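Local coordinates for protein CutA1 (Shewanella, PDB 3AHP) that probably contributes to divalent metal ion tolerance as a notably stable, trimeric member of the CutA1 family, at residues P4-I9 and Q100-N105; T11-A16 and C20-A25; E42-W47 and I51-E56; M59-M64 and P69-L74. All coordinates share one frame; numbering follows the deposited sequence.

Four contacts taken from one subunit of a trimer illustrate how the chemistry of a contact follows its place in the fold. Interactions 1, 2 and 4 each set a helix against a sheet strand, bury little area, and rest chiefly on a few side-chain touches. Interaction 4 lies nearest the centre of the chain and is wholly buried and apolar. Interaction 1 has a buried centre with charged groups at its margin, and interaction 2 is only partly buried. Interaction 3, farthest out, is a hairpin of two strands with by far the largest interface and many polar bonds. Interactions 1 and 2 share strand 6-13, while interactions 3 and 4 share strand 50-64.

Interaction 1 of 4, residues P4-I9 and Q100-N105; sequences PEQLLI and QWIKDN
Q6 and I102 meet as a polar chain end against a branched aliphatic one. The amide nitrogen of Q6, NE2, lies 3.8 Å from I102 CB, and the I102 methyl CG2 stands at nearly the same separation, so the amide rests on the branch point of the isoleucine and not on the end of its longer arm. The two side chains run at a slant to each other. In Q6, CG sits opposite the carbonyl carbon and beside the backbone N (chi1 -65°); a bend at the next torsion, 144°, then carries the amide across to the helix. I102 turns CG2 opposite its own backbone N, which leaves that methyl beside the amide. The contact is van der Waals in kind, without a hydrogen bond between the two segments.

M64 of the neighbouring strand touches both Q6 and K103 and thereby flanks the gap between strand and helix. At the exposed margin, E5 OE2 and K103 NZ are 5.0 Å apart, where opposite charges probably attract, though too far apart for a salt bridge. L7 and I9 take the other side of the strand, where both touch Y68. The strand is thus lined on both sides, as in a ferredoxin-like core of the GlnB-like type, here with the C-terminal helix 96-105 laid against the sheet side that carries Q6.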
loop_
_atom_site.group_PDB
_atom_site.type_symbol
_atom_site.label_atom_id
_atom_site.label_comp_id
_atom_site.label_asym_id
_atom_site.label_seq_id
_atom_site.Cartn_x
_atom_site.Cartn_y
_atom_site.Cartn_z
ATOM N N PRO B 4 9.531 -14.322 2.757
ATOM C CA PRO B 4 10.389 -13.303 2.130
ATOM C C PRO B 4 11.581 -12.816 2.987
ATOM O O PRO B 4 11.547 -12.939 4.209
ATOM C CB PRO B 4 9.414 -12.151 1.874
ATOM C CG PRO B 4 8.313 -12.350 2.873
ATOM C CD PRO B 4 8.177 -13.817 3.041
ATOM N N GLU B 5 12.621 -12.282 2.337
ATOM C CA GLU B 5 13.751 -11.638 3.031
ATOM C C GLU B 5 13.242 -10.399 3.731
ATOM O O GLU B 5 13.730 -10.019 4.799
ATOM C CB GLU B 5 14.834 -11.163 2.045
ATOM C CG GLU B 5 15.514 -12.226 1.207
ATOM C CD GLU B 5 16.207 -13.258 2.059
ATOM O OE1 GLU B 5 15.617 -13.662 3.084
ATOM O OE2 GLU B 5 17.323 -13.683 1.695
ATOM N N GLN B 6 12.349 -9.698 3.041
ATOM C CA GLN B 6 11.991 -8.352 3.415
ATOM C C GLN B 6 10.492 -8.153 3.447
ATOM O O GLN B 6 9.757 -8.832 2.715
ATOM C CB GLN B 6 12.640 -7.362 2.469
ATOM C CG GLN B 6 14.147 -7.359 2.569
ATOM C CD GLN B 6 14.808 -7.144 1.242
ATOM O OE1 GLN B 6 14.365 -7.670 0.223
ATOM N NE2 GLN B 6 15.851 -6.332 1.234
ATOM N N LEU B 7 10.042 -7.254 4.327
ATOM C CA LEU B 7 8.628 -6.941 4.452
ATOM C C LEU B 7 8.306 -5.502 4.119
ATOM O O LEU B 7 9.112 -4.610 4.317
ATOM C CB LEU B 7 8.118 -7.249 5.851
ATOM C CG LEU B 7 8.378 -8.639 6.420
ATOM C CD1 LEU B 7 8.301 -8.591 7.937
ATOM C CD2 LEU B 7 7.418 -9.671 5.827
ATOM N N LEU B 8 7.082 -5.292 3.649
ATOM C CA LEU B 8 6.415 -4.004 3.743
ATOM C C LEU B 8 5.360 -4.034 4.844
ATOM O O LEU B 8 4.442 -4.837 4.811
ATOM C CB LEU B 8 5.774 -3.672 2.397
ATOM C CG LEU B 8 5.166 -2.290 2.184
ATOM C CD1 LEU B 8 6.196 -1.234 2.441
ATOM C CD2 LEU B 8 4.565 -2.179 0.776
ATOM N N ILE B 9 5.524 -3.163 5.833
ATOM C CA ILE B 9 4.606 -3.073 6.969
ATOM C C ILE B 9 3.727 -1.840 6.858
ATOM O O ILE B 9 4.215 -0.743 6.564
ATOM C CB ILE B 9 5.368 -3.003 8.299
ATOM C CG1 ILE B 9 6.099 -4.321 8.542
ATOM C CG2 ILE B 9 4.405 -2.683 9.457
ATOM C CD1 ILE B 9 6.895 -4.352 9.840
ATOM N N GLN B 100 19.317 -4.490 -1.261
ATOM C CA GLN B 100 20.610 -4.424 -0.648
ATOM C C GLN B 100 20.727 -3.383 0.427
ATOM O O GLN B 100 21.116 -3.685 1.507
ATOM C CB GLN B 100 21.641 -4.184 -1.725
ATOM C CG GLN B 100 23.014 -4.718 -1.462
ATOM C CD GLN B 100 23.039 -6.122 -0.994
ATOM O OE1 GLN B 100 23.281 -6.383 0.154
ATOM N NE2 GLN B 100 22.823 -7.040 -1.892
ATOM N N TRP B 101 20.408 -2.149 0.110
ATOM C CA TRP B 101 20.550 -1.052 1.055
ATOM C C TRP B 101 19.785 -1.309 2.336
ATOM O O TRP B 101 20.297 -1.051 3.428
ATOM C CB TRP B 101 20.061 0.248 0.433
ATOM C CG TRP B 101 19.998 1.405 1.388
ATOM C CD1 TRP B 101 21.052 2.029 1.986
ATOM C CD2 TRP B 101 18.830 2.141 1.768
ATOM N NE1 TRP B 101 20.612 3.099 2.731
ATOM C CE2 TRP B 101 19.252 3.188 2.616
ATOM C CE3 TRP B 101 17.466 2.024 1.466
ATOM C CZ2 TRP B 101 18.363 4.115 3.163
ATOM C CZ3 TRP B 101 16.580 2.921 2.037
ATOM C CH2 TRP B 101 17.033 3.955 2.878
ATOM N N ILE B 102 18.546 -1.778 2.179
ATOM C CA ILE B 102 17.749 -2.305 3.275
ATOM C C ILE B 102 18.484 -3.384 4.023
ATOM O O ILE B 102 18.512 -3.378 5.239
ATOM C CB ILE B 102 16.412 -2.884 2.778
ATOM C CG1 ILE B 102 15.582 -1.786 2.102
ATOM C CG2 ILE B 102 15.646 -3.514 3.939
ATOM C CD1 ILE B 102 14.254 -2.272 1.488
ATOM N N LYS B 103 19.028 -4.343 3.284
ATOM C CA LYS B 103 19.806 -5.445 3.858
ATOM C C LYS B 103 21.047 -4.963 4.635
ATOM O O LYS B 103 21.352 -5.473 5.714
ATOM C CB LYS B 103 20.164 -6.456 2.755
ATOM C CG LYS B 103 21.160 -7.531 3.135
ATOM C CD LYS B 103 20.489 -8.825 3.518
ATOM C CE LYS B 103 21.484 -9.982 3.497
ATOM N NZ LYS B 103 21.316 -10.810 2.266
ATOM N N ASP B 104 21.694 -3.916 4.134
ATOM C CA ASP B 104 22.953 -3.442 4.696
ATOM C C ASP B 104 22.784 -2.489 5.861
ATOM O O ASP B 104 23.748 -2.183 6.548
ATOM C CB ASP B 104 23.780 -2.738 3.629
ATOM C CG ASP B 104 24.406 -3.696 2.670
ATOM O OD1 ASP B 104 24.627 -4.871 3.054
ATOM O OD2 ASP B 104 24.640 -3.273 1.521
ATOM N N ASN B 105 21.589 -1.935 6.017
ATOM C CA ASN B 105 21.351 -0.924 7.035
ATOM C C ASN B 105 20.920 -1.531 8.365
ATOM O O ASN B 105 20.881 -0.852 9.393
ATOM C CB ASN B 105 20.320 0.083 6.549
ATOM C CG ASN B 105 20.468 1.423 7.224
ATOM O OD1 ASN B 105 20.042 1.606 8.370
ATOM N ND2 ASN B 105 21.086 2.374 6.526
#

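Interaction 2 of 4, residues T11-A16 and C20-A25; sequences TTCPDA and CRIATA
C13 and I22 face each other across the gap between the end of a strand and the helix that follows it. Both point their CB toward the partner segment, and the sulfur of C13 meets the terminal methyl of I22, with SG and CD1 3.6 Å apart. Each chain leaves its backbone in the same sense: C13 SG and I22 CG1 both stand opposite the carbonyl carbon, beside the backbone N. For I22 the next torsion, 165°, stretches the arm so that CD1 leads it to the sulfur. V75 and M78 of helix 68-78 touch I22 as well, while V57 of the adjacent strand lies against C13.

This is the first strand-to-helix connection of the ferredoxin-like fold, in which strand 6-13 passes through a short turn into helix 16-28. D15 holds the N-cap position, its OD1 accepting from I18 N, and the first helical turn is fastened by C20 N giving to A16 O at 2.9 Å, with an angle of 161° at the hydrogen.

One turn on, C20 O is gripped twice by T24, once by its backbone N at 2.9 Å and once by its hydroxyl OG1 at 2.8 Å, the two donors arriving from opposite faces of the carbonyl plane. The second subunit also reaches this helix: C20 packs on Q53 of that chain and A23, buried against the sheet, on its I44.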
loop_
_atom_site.group_PDB
_atom_site.type_symbol
_atom_site.label_atom_id
_atom_site.label_comp_id
_atom_site.label_asym_id
_atom_site.label_seq_id
_atom_site.Cartn_x
_atom_site.Cartn_y
_atom_site.Cartn_z
ATOM N N THR B 11 0.957 0.550 8.946
ATOM C CA THR B 11 0.453 0.870 10.270
ATOM C C THR B 11 -0.022 2.310 10.289
ATOM O O THR B 11 -0.018 2.975 9.283
ATOM C CB THR B 11 1.515 0.616 11.367
ATOM O OG1 THR B 11 0.914 0.782 12.651
ATOM C CG2 THR B 11 2.671 1.570 11.241
ATOM N N THR B 12 -0.403 2.800 11.448
ATOM C CA THR B 12 -1.243 3.977 11.519
ATOM C C THR B 12 -0.981 4.613 12.867
ATOM O O THR B 12 -0.731 3.906 13.818
ATOM C CB THR B 12 -2.722 3.553 11.414
ATOM O OG1 THR B 12 -3.335 4.175 10.277
ATOM C CG2 THR B 12 -3.466 3.877 12.684
ATOM N N CYS B 13 -0.910 5.936 12.926
ATOM C CA CYS B 13 -0.798 6.636 14.198
ATOM C C CYS B 13 -1.889 7.676 14.326
ATOM O O CYS B 13 -2.346 8.193 13.318
ATOM C CB CYS B 13 0.565 7.307 14.314
ATOM S SG CYS B 13 1.921 6.175 14.650
ATOM N N PRO B 14 -2.281 8.024 15.570
ATOM C CA PRO B 14 -3.394 8.958 15.791
ATOM C C PRO B 14 -3.099 10.374 15.336
ATOM O O PRO B 14 -4.024 11.121 15.058
ATOM C CB PRO B 14 -3.585 8.924 17.302
ATOM C CG PRO B 14 -3.097 7.587 17.698
ATOM C CD PRO B 14 -1.890 7.368 16.827
ATOM N N ASP B 15 -1.827 10.729 15.221
ATOM C CA ASP B 15 -1.455 11.962 14.544
ATOM C C ASP B 15 -0.006 11.906 14.078
ATOM O O ASP B 15 0.697 10.934 14.365
ATOM C CB ASP B 15 -1.643 13.152 15.475
ATOM C CG ASP B 15 -0.720 13.090 16.660
ATOM O OD1 ASP B 15 0.510 13.237 16.465
ATOM O OD2 ASP B 15 -1.222 12.857 17.779
ATOM N N ALA B 16 0.443 12.979 13.428
ATOM C CA ALA B 16 1.720 12.989 12.722
ATOM C C ALA B 16 2.915 13.078 13.660
ATOM O O ALA B 16 3.986 12.573 13.333
ATOM C CB ALA B 16 1.772 14.119 11.686
ATOM N N CYS B 20 6.008 10.558 13.554
ATOM C CA CYS B 20 7.359 11.043 13.490
ATOM C C CYS B 20 8.248 10.493 14.595
ATOM O O CYS B 20 9.394 10.133 14.362
ATOM C CB CYS B 20 7.376 12.557 13.516
ATOM S SG CYS B 20 9.010 13.196 13.113
ATOM N N ARG B 21 7.728 10.479 15.811
ATOM C CA ARG B 21 8.443 9.964 16.951
ATOM C C ARG B 21 8.781 8.474 16.758
ATOM O O ARG B 21 9.922 8.064 16.944
ATOM C CB ARG B 21 7.609 10.209 18.210
ATOM C CG ARG B 21 8.379 10.172 19.528
ATOM C CD ARG B 21 7.666 10.984 20.635
ATOM N NE ARG B 21 6.549 10.258 21.257
ATOM C CZ ARG B 21 5.296 10.716 21.331
ATOM N NH1 ARG B 21 4.982 11.911 20.820
ATOM N NH2 ARG B 21 4.355 9.970 21.903
ATOM N N ILE B 22 7.791 7.673 16.381
ATOM C CA ILE B 22 8.000 6.267 16.100
ATOM C C ILE B 22 8.892 6.051 14.881
ATOM O O ILE B 22 9.844 5.278 14.950
ATOM C CB ILE B 22 6.657 5.497 15.962
ATOM C CG1 ILE B 22 5.840 5.629 17.256
ATOM C CG2 ILE B 22 6.901 4.020 15.629
ATOM C CD1 ILE B 22 4.368 5.247 17.147
ATOM N N ALA B 23 8.611 6.732 13.771
ATOM C CA ALA B 23 9.547 6.719 12.625
ATOM C C ALA B 23 11.020 6.948 13.021
ATOM O O ALA B 23 11.895 6.148 12.673
ATOM C CB ALA B 23 9.131 7.745 11.567
ATOM N N THR B 24 11.279 8.059 13.710
ATOM C CA THR B 24 12.618 8.412 14.171
ATOM C C THR B 24 13.260 7.282 14.998
ATOM O O THR B 24 14.382 6.856 14.729
ATOM C CB THR B 24 12.612 9.768 14.950
ATOM O OG1 THR B 24 12.133 10.808 14.097
ATOM C CG2 THR B 24 13.987 10.147 15.418
ATOM N N ALA B 25 12.526 6.757 15.963
ATOM C CA ALA B 25 13.037 5.668 16.760
ATOM C C ALA B 25 13.440 4.507 15.848
ATOM O O ALA B 25 14.574 4.023 15.871
ATOM C CB ALA B 25 11.992 5.232 17.802
#

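Interaction 3 of 4, residues E42-W47 and I51-E56; sequences ESIYQW and ICQSHE
Y45 lays its ring over C52, whose CB sits above one face, toward the rim, 4.0 Å from the ring centroid in a CH-pi contact. The sulfur, C52 SG, stands obliquely to the same ring and also touches W47 CB. At the ring's edge is S54 OG, joined to Y45 OH by a weak hydrogen bond of 3.3 Å. Y45 CG lies between the backbone N and the carbonyl carbon (chi1 63°), which folds the ring across onto the partner strand. An alanine here would take away the ring and hydroxyl and is likely to leave C52 CB without its aromatic cover and S54 OG without this partner.

S43, on the same face, gives its OG to E56 OE2 at 2.9 Å, reaching the oxygen from above the carboxylate plane; T12 adds a weak second bond to that oxygen. The opposite face carries I44 CG2 against I51 CD1, and E42 CG over the H55 ring at 4.2 Å from its centroid.

Behind these side chains stands the antiparallel ladder of a beta hairpin. S43 N reaches S54 O at 2.9 Å, though the return bond from S54 N to S43 O is weak. C52 N reaches Y45 O at 2.8 Å, and Y45 N bonds back to C52 O. A strand of the third subunit pairs with residues 42-45, so the sheet runs on across the interface. Backbone bonds therefore set the register of the two strands and polar and aromatic side chains link them again, so the hairpin is held by both kinds of bond together, and its outer edge by the third subunit.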
loop_
_atom_site.group_PDB
_atom_site.type_symbol
_atom_site.label_atom_id
_atom_site.label_comp_id
_atom_site.label_asym_id
_atom_site.label_seq_id
_atom_site.Cartn_x
_atom_site.Cartn_y
_atom_site.Cartn_z
ATOM N N GLU B 42 -8.624 8.699 6.633
ATOM C CA GLU B 42 -9.778 8.477 7.454
ATOM C C GLU B 42 -10.003 7.026 7.679
ATOM O O GLU B 42 -10.169 6.288 6.779
ATOM C CB GLU B 42 -11.016 9.122 6.865
ATOM C CG GLU B 42 -11.997 9.616 7.910
ATOM C CD GLU B 42 -13.330 10.012 7.341
ATOM O OE1 GLU B 42 -13.472 9.906 6.123
ATOM O OE2 GLU B 42 -14.211 10.427 8.108
ATOM N N SER B 43 -9.957 6.628 8.924
ATOM C CA SER B 43 -10.161 5.229 9.268
ATOM C C SER B 43 -11.590 4.989 9.759
ATOM O O SER B 43 -12.050 5.626 10.698
ATOM C CB SER B 43 -9.166 4.776 10.336
ATOM O OG SER B 43 -7.857 4.697 9.796
ATOM N N ILE B 44 -12.257 4.024 9.144
ATOM C CA ILE B 44 -13.598 3.683 9.494
ATOM C C ILE B 44 -13.619 2.277 10.076
ATOM O O ILE B 44 -13.110 1.335 9.469
ATOM C CB ILE B 44 -14.527 3.777 8.261
ATOM C CG1 ILE B 44 -14.168 5.006 7.421
ATOM C CG2 ILE B 44 -16.000 3.825 8.683
ATOM C CD1 ILE B 44 -14.899 6.265 7.812
ATOM N N TYR B 45 -14.240 2.159 11.250
ATOM C CA TYR B 45 -14.205 0.942 12.057
ATOM C C TYR B 45 -15.292 1.009 13.143
ATOM O O TYR B 45 -15.795 2.094 13.484
ATOM C CB TYR B 45 -12.820 0.772 12.703
ATOM C CG TYR B 45 -12.487 1.891 13.657
ATOM C CD1 TYR B 45 -12.746 1.766 15.026
ATOM C CD2 TYR B 45 -12.051 3.126 13.180
ATOM C CE1 TYR B 45 -12.532 2.810 15.880
ATOM C CE2 TYR B 45 -11.853 4.185 14.035
ATOM C CZ TYR B 45 -12.086 4.020 15.381
ATOM O OH TYR B 45 -11.850 5.064 16.237
ATOM N N GLN B 46 -15.651 -0.151 13.690
ATOM C CA GLN B 46 -16.669 -0.207 14.731
ATOM C C GLN B 46 -16.033 -0.251 16.102
ATOM O O GLN B 46 -15.057 -0.969 16.323
ATOM C CB GLN B 46 -17.582 -1.420 14.538
ATOM C CG GLN B 46 -18.767 -1.160 13.623
ATOM C CD GLN B 46 -19.993 -1.958 14.012
ATOM O OE1 GLN B 46 -20.652 -1.666 15.019
ATOM N NE2 GLN B 46 -20.315 -2.968 13.216
ATOM N N TRP B 47 -16.602 0.512 17.025
ATOM C CA TRP B 47 -16.250 0.390 18.429
ATOM C C TRP B 47 -17.487 0.528 19.313
ATOM O O TRP B 47 -18.231 1.513 19.207
ATOM C CB TRP B 47 -15.200 1.438 18.799
ATOM C CG TRP B 47 -14.996 1.587 20.277
ATOM C CD1 TRP B 47 -15.535 2.549 21.088
ATOM C CD2 TRP B 47 -14.200 0.749 21.122
ATOM N NE1 TRP B 47 -15.124 2.358 22.379
ATOM C CE2 TRP B 47 -14.299 1.264 22.430
ATOM C CE3 TRP B 47 -13.407 -0.388 20.899
ATOM C CZ2 TRP B 47 -13.635 0.685 23.515
ATOM C CZ3 TRP B 47 -12.769 -0.979 21.981
ATOM C CH2 TRP B 47 -12.870 -0.426 23.270
ATOM N N ILE B 51 -20.350 3.262 14.769
ATOM C CA ILE B 51 -19.536 3.456 13.593
ATOM C C ILE B 51 -18.645 4.684 13.791
ATOM O O ILE B 51 -19.121 5.787 14.052
ATOM C CB ILE B 51 -20.444 3.556 12.340
ATOM C CG1 ILE B 51 -19.917 2.667 11.214
ATOM C CG2 ILE B 51 -20.725 5.011 11.935
ATOM C CD1 ILE B 51 -19.027 3.390 10.240
ATOM N N CYS B 52 -17.344 4.445 13.845
ATOM C CA CYS B 52 -16.403 5.497 14.184
ATOM C C CYS B 52 -15.540 5.844 12.985
ATOM O O CYS B 52 -15.389 5.037 12.067
ATOM C CB CYS B 52 -15.536 5.084 15.376
ATOM S SG CYS B 52 -16.489 4.638 16.865
ATOM N N GLN B 53 -15.097 7.098 12.936
ATOM C CA GLN B 53 -14.099 7.542 11.979
ATOM C C GLN B 53 -13.097 8.442 12.672
ATOM O O GLN B 53 -13.424 9.574 13.055
ATOM C CB GLN B 53 -14.738 8.282 10.801
ATOM C CG GLN B 53 -15.896 9.213 11.156
ATOM C CD GLN B 53 -17.233 8.729 10.577
ATOM O OE1 GLN B 53 -18.159 8.378 11.322
ATOM N NE2 GLN B 53 -17.313 8.656 9.244
ATOM N N SER B 54 -11.874 7.947 12.828
ATOM C CA SER B 54 -10.783 8.809 13.229
ATOM C C SER B 54 -9.834 9.186 12.095
ATOM O O SER B 54 -9.713 8.460 11.104
ATOM C CB SER B 54 -10.039 8.268 14.457
ATOM O OG SER B 54 -9.802 6.881 14.377
ATOM N N HIS B 55 -9.259 10.386 12.205
ATOM C CA HIS B 55 -8.229 10.858 11.302
ATOM C C HIS B 55 -6.845 10.452 11.816
ATOM O O HIS B 55 -6.519 10.642 12.981
ATOM C CB HIS B 55 -8.336 12.372 11.118
ATOM C CG HIS B 55 -9.254 12.781 10.004
ATOM N ND1 HIS B 55 -10.517 13.296 10.224
ATOM C CD2 HIS B 55 -9.101 12.728 8.655
ATOM C CE1 HIS B 55 -11.090 13.564 9.062
ATOM N NE2 HIS B 55 -10.262 13.205 8.096
ATOM N N GLU B 56 -6.051 9.874 10.962
ATOM C CA GLU B 56 -4.946 9.109 11.399
ATOM C C GLU B 56 -3.842 9.296 10.454
ATOM O O GLU B 56 -4.018 9.647 9.337
ATOM C CB GLU B 56 -5.299 7.649 11.473
ATOM C CG GLU B 56 -6.170 7.347 12.594
ATOM C CD GLU B 56 -6.139 5.960 12.941
ATOM O OE1 GLU B 56 -6.184 5.645 14.102
ATOM O OE2 GLU B 56 -6.081 5.167 12.059
#

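Interaction 4 of 4, residues M59-M64 and P69-L74; sequences MQIKCM and PAIEQL
The helical turn that presses I71 against C63 is closed by the bond from L74 N to A70 O, 2.8 Å long, one of the backbone bonds that hold the helix rigid behind its contact face. I71 alone spans the gap to the strand. Its terminal methyl, CD1, lies between 3.5 and 3.6 Å from C63 CB and C63 SG, touching both atoms of that short side chain. Its branch methyl CG2 approaches the end of I61 more loosely, at 4.3 Å from I61 CD1. The I71 arm leaves with CG1 opposite the carbonyl carbon and is extended beyond (chi2 171°), which delivers CD1 to the strand, while C63 SG, turned between its own backbone N and carbonyl carbon (chi1 75°), faces that methyl as CB does.

I61 and C63 share one side of the strand, as alternate residues do. K62 between them points away and forms a salt bridge with E85 of the second subunit. Further apolar groups close round the pair: L26 of helix 16-28 and I9 of strand 6-13 touch I61, and L31 touches I71. Strand 50-64 thus turns I61 and C63 toward the helices of a ferredoxin-like fold and K62 toward a neighbouring subunit. With methyls and a thiol meeting, cohesion between the segments comes from dispersion and the exclusion of water, and shape, more than any directional bond, fixes how they fit.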
loop_
_atom_site.group_PDB
_atom_site.type_symbol
_atom_site.label_atom_id
_atom_site.label_comp_id
_atom_site.label_asym_id
_atom_site.label_seq_id
_atom_site.Cartn_x
_atom_site.Cartn_y
_atom_site.Cartn_z
ATOM N N MET B 59 1.493 4.908 7.956
ATOM C CA MET B 59 2.936 4.651 7.860
ATOM C C MET B 59 3.256 3.412 7.015
ATOM O O MET B 59 2.635 2.371 7.192
ATOM C CB MET B 59 3.551 4.480 9.249
ATOM C CG MET B 59 3.633 5.744 10.064
ATOM S SD MET B 59 4.532 5.492 11.606
ATOM C CE MET B 59 6.145 6.057 11.145
ATOM N N GLN B 60 4.244 3.523 6.130
ATOM C CA GLN B 60 4.860 2.348 5.525
ATOM C C GLN B 60 6.267 2.113 6.070
ATOM O O GLN B 60 7.096 3.007 6.039
ATOM C CB GLN B 60 4.946 2.489 4.010
ATOM C CG GLN B 60 3.626 2.580 3.253
ATOM C CD GLN B 60 3.863 2.711 1.744
ATOM O OE1 GLN B 60 2.916 2.874 0.967
ATOM N NE2 GLN B 60 5.151 2.660 1.328
ATOM N N ILE B 61 6.534 0.899 6.543
ATOM C CA ILE B 61 7.873 0.534 7.027
ATOM C C ILE B 61 8.534 -0.480 6.098
ATOM O O ILE B 61 7.956 -1.521 5.791
ATOM C CB ILE B 61 7.847 -0.078 8.454
ATOM C CG1 ILE B 61 7.256 0.909 9.471
ATOM C CG2 ILE B 61 9.243 -0.501 8.860
ATOM C CD1 ILE B 61 6.551 0.239 10.655
ATOM N N LYS B 62 9.750 -0.192 5.658
ATOM C CA LYS B 62 10.450 -1.163 4.851
ATOM C C LYS B 62 11.626 -1.726 5.608
ATOM O O LYS B 62 12.441 -0.977 6.157
ATOM C CB LYS B 62 10.860 -0.573 3.502
ATOM C CG LYS B 62 9.667 -0.175 2.642
ATOM C CD LYS B 62 9.906 1.150 1.954
ATOM C CE LYS B 62 9.239 2.303 2.678
ATOM N NZ LYS B 62 8.062 2.797 1.891
ATOM N N CYS B 63 11.682 -3.053 5.679
ATOM C CA CYS B 63 12.564 -3.722 6.609
ATOM C C CYS B 63 12.891 -5.153 6.219
ATOM O O CYS B 63 12.238 -5.747 5.367
ATOM C CB CYS B 63 11.933 -3.714 7.996
ATOM S SG CYS B 63 10.582 -4.866 8.182
ATOM N N MET B 64 13.885 -5.711 6.903
ATOM C CA MET B 64 14.171 -7.146 6.873
ATOM C C MET B 64 13.241 -7.954 7.775
ATOM O O MET B 64 13.015 -7.620 8.930
ATOM C CB MET B 64 15.610 -7.379 7.307
ATOM C CG MET B 64 16.618 -6.582 6.504
ATOM S SD MET B 64 16.818 -7.190 4.819
ATOM C CE MET B 64 17.156 -8.932 5.111
ATOM N N PRO B 69 10.451 -8.881 14.664
ATOM C CA PRO B 69 9.984 -8.965 16.055
ATOM C C PRO B 69 10.316 -7.728 16.903
ATOM O O PRO B 69 9.524 -7.343 17.764
ATOM C CB PRO B 69 10.694 -10.217 16.582
ATOM C CG PRO B 69 10.875 -11.057 15.367
ATOM C CD PRO B 69 11.233 -10.073 14.287
ATOM N N ALA B 70 11.439 -7.080 16.615
ATOM C CA ALA B 70 11.829 -5.875 17.325
ATOM C C ALA B 70 11.038 -4.642 16.861
ATOM O O ALA B 70 10.728 -3.757 17.663
ATOM C CB ALA B 70 13.334 -5.638 17.192
ATOM N N ILE B 71 10.742 -4.575 15.565
ATOM C CA ILE B 71 9.908 -3.509 15.022
ATOM C C ILE B 71 8.492 -3.531 15.608
ATOM O O ILE B 71 8.023 -2.545 16.190
ATOM C CB ILE B 71 9.870 -3.560 13.502
ATOM C CG1 ILE B 71 11.307 -3.471 12.969
ATOM C CG2 ILE B 71 8.994 -2.420 12.939
ATOM C CD1 ILE B 71 11.463 -3.725 11.475
ATOM N N GLU B 72 7.867 -4.698 15.565
ATOM C CA GLU B 72 6.580 -4.859 16.198
ATOM C C GLU B 72 6.627 -4.443 17.663
ATOM O O GLU B 72 5.768 -3.693 18.135
ATOM C CB GLU B 72 6.139 -6.300 16.112
ATOM C CG GLU B 72 4.866 -6.533 16.839
ATOM C CD GLU B 72 4.412 -7.945 16.737
ATOM O OE1 GLU B 72 4.689 -8.701 17.689
ATOM O OE2 GLU B 72 3.825 -8.309 15.688
ATOM N N GLN B 73 7.593 -4.997 18.393
ATOM C CA GLN B 73 7.775 -4.669 19.792
ATOM C C GLN B 73 7.904 -3.163 20.012
ATOM O O GLN B 73 7.121 -2.575 20.733
ATOM C CB GLN B 73 8.976 -5.424 20.372
ATOM C CG GLN B 73 8.960 -5.541 21.899
ATOM C CD GLN B 73 7.606 -5.997 22.430
ATOM O OE1 GLN B 73 6.820 -5.188 22.926
ATOM N NE2 GLN B 73 7.301 -7.275 22.257
ATOM N N LEU B 74 8.804 -2.523 19.289
ATOM C CA LEU B 74 8.968 -1.085 19.387
ATOM C C LEU B 74 7.699 -0.304 19.004
ATOM O O LEU B 74 7.266 0.592 19.741
ATOM C CB LEU B 74 10.181 -0.617 18.567
ATOM C CG LEU B 74 10.617 0.843 18.742
ATOM C CD1 LEU B 74 10.715 1.179 20.211
ATOM C CD2 LEU B 74 11.955 1.116 18.085
#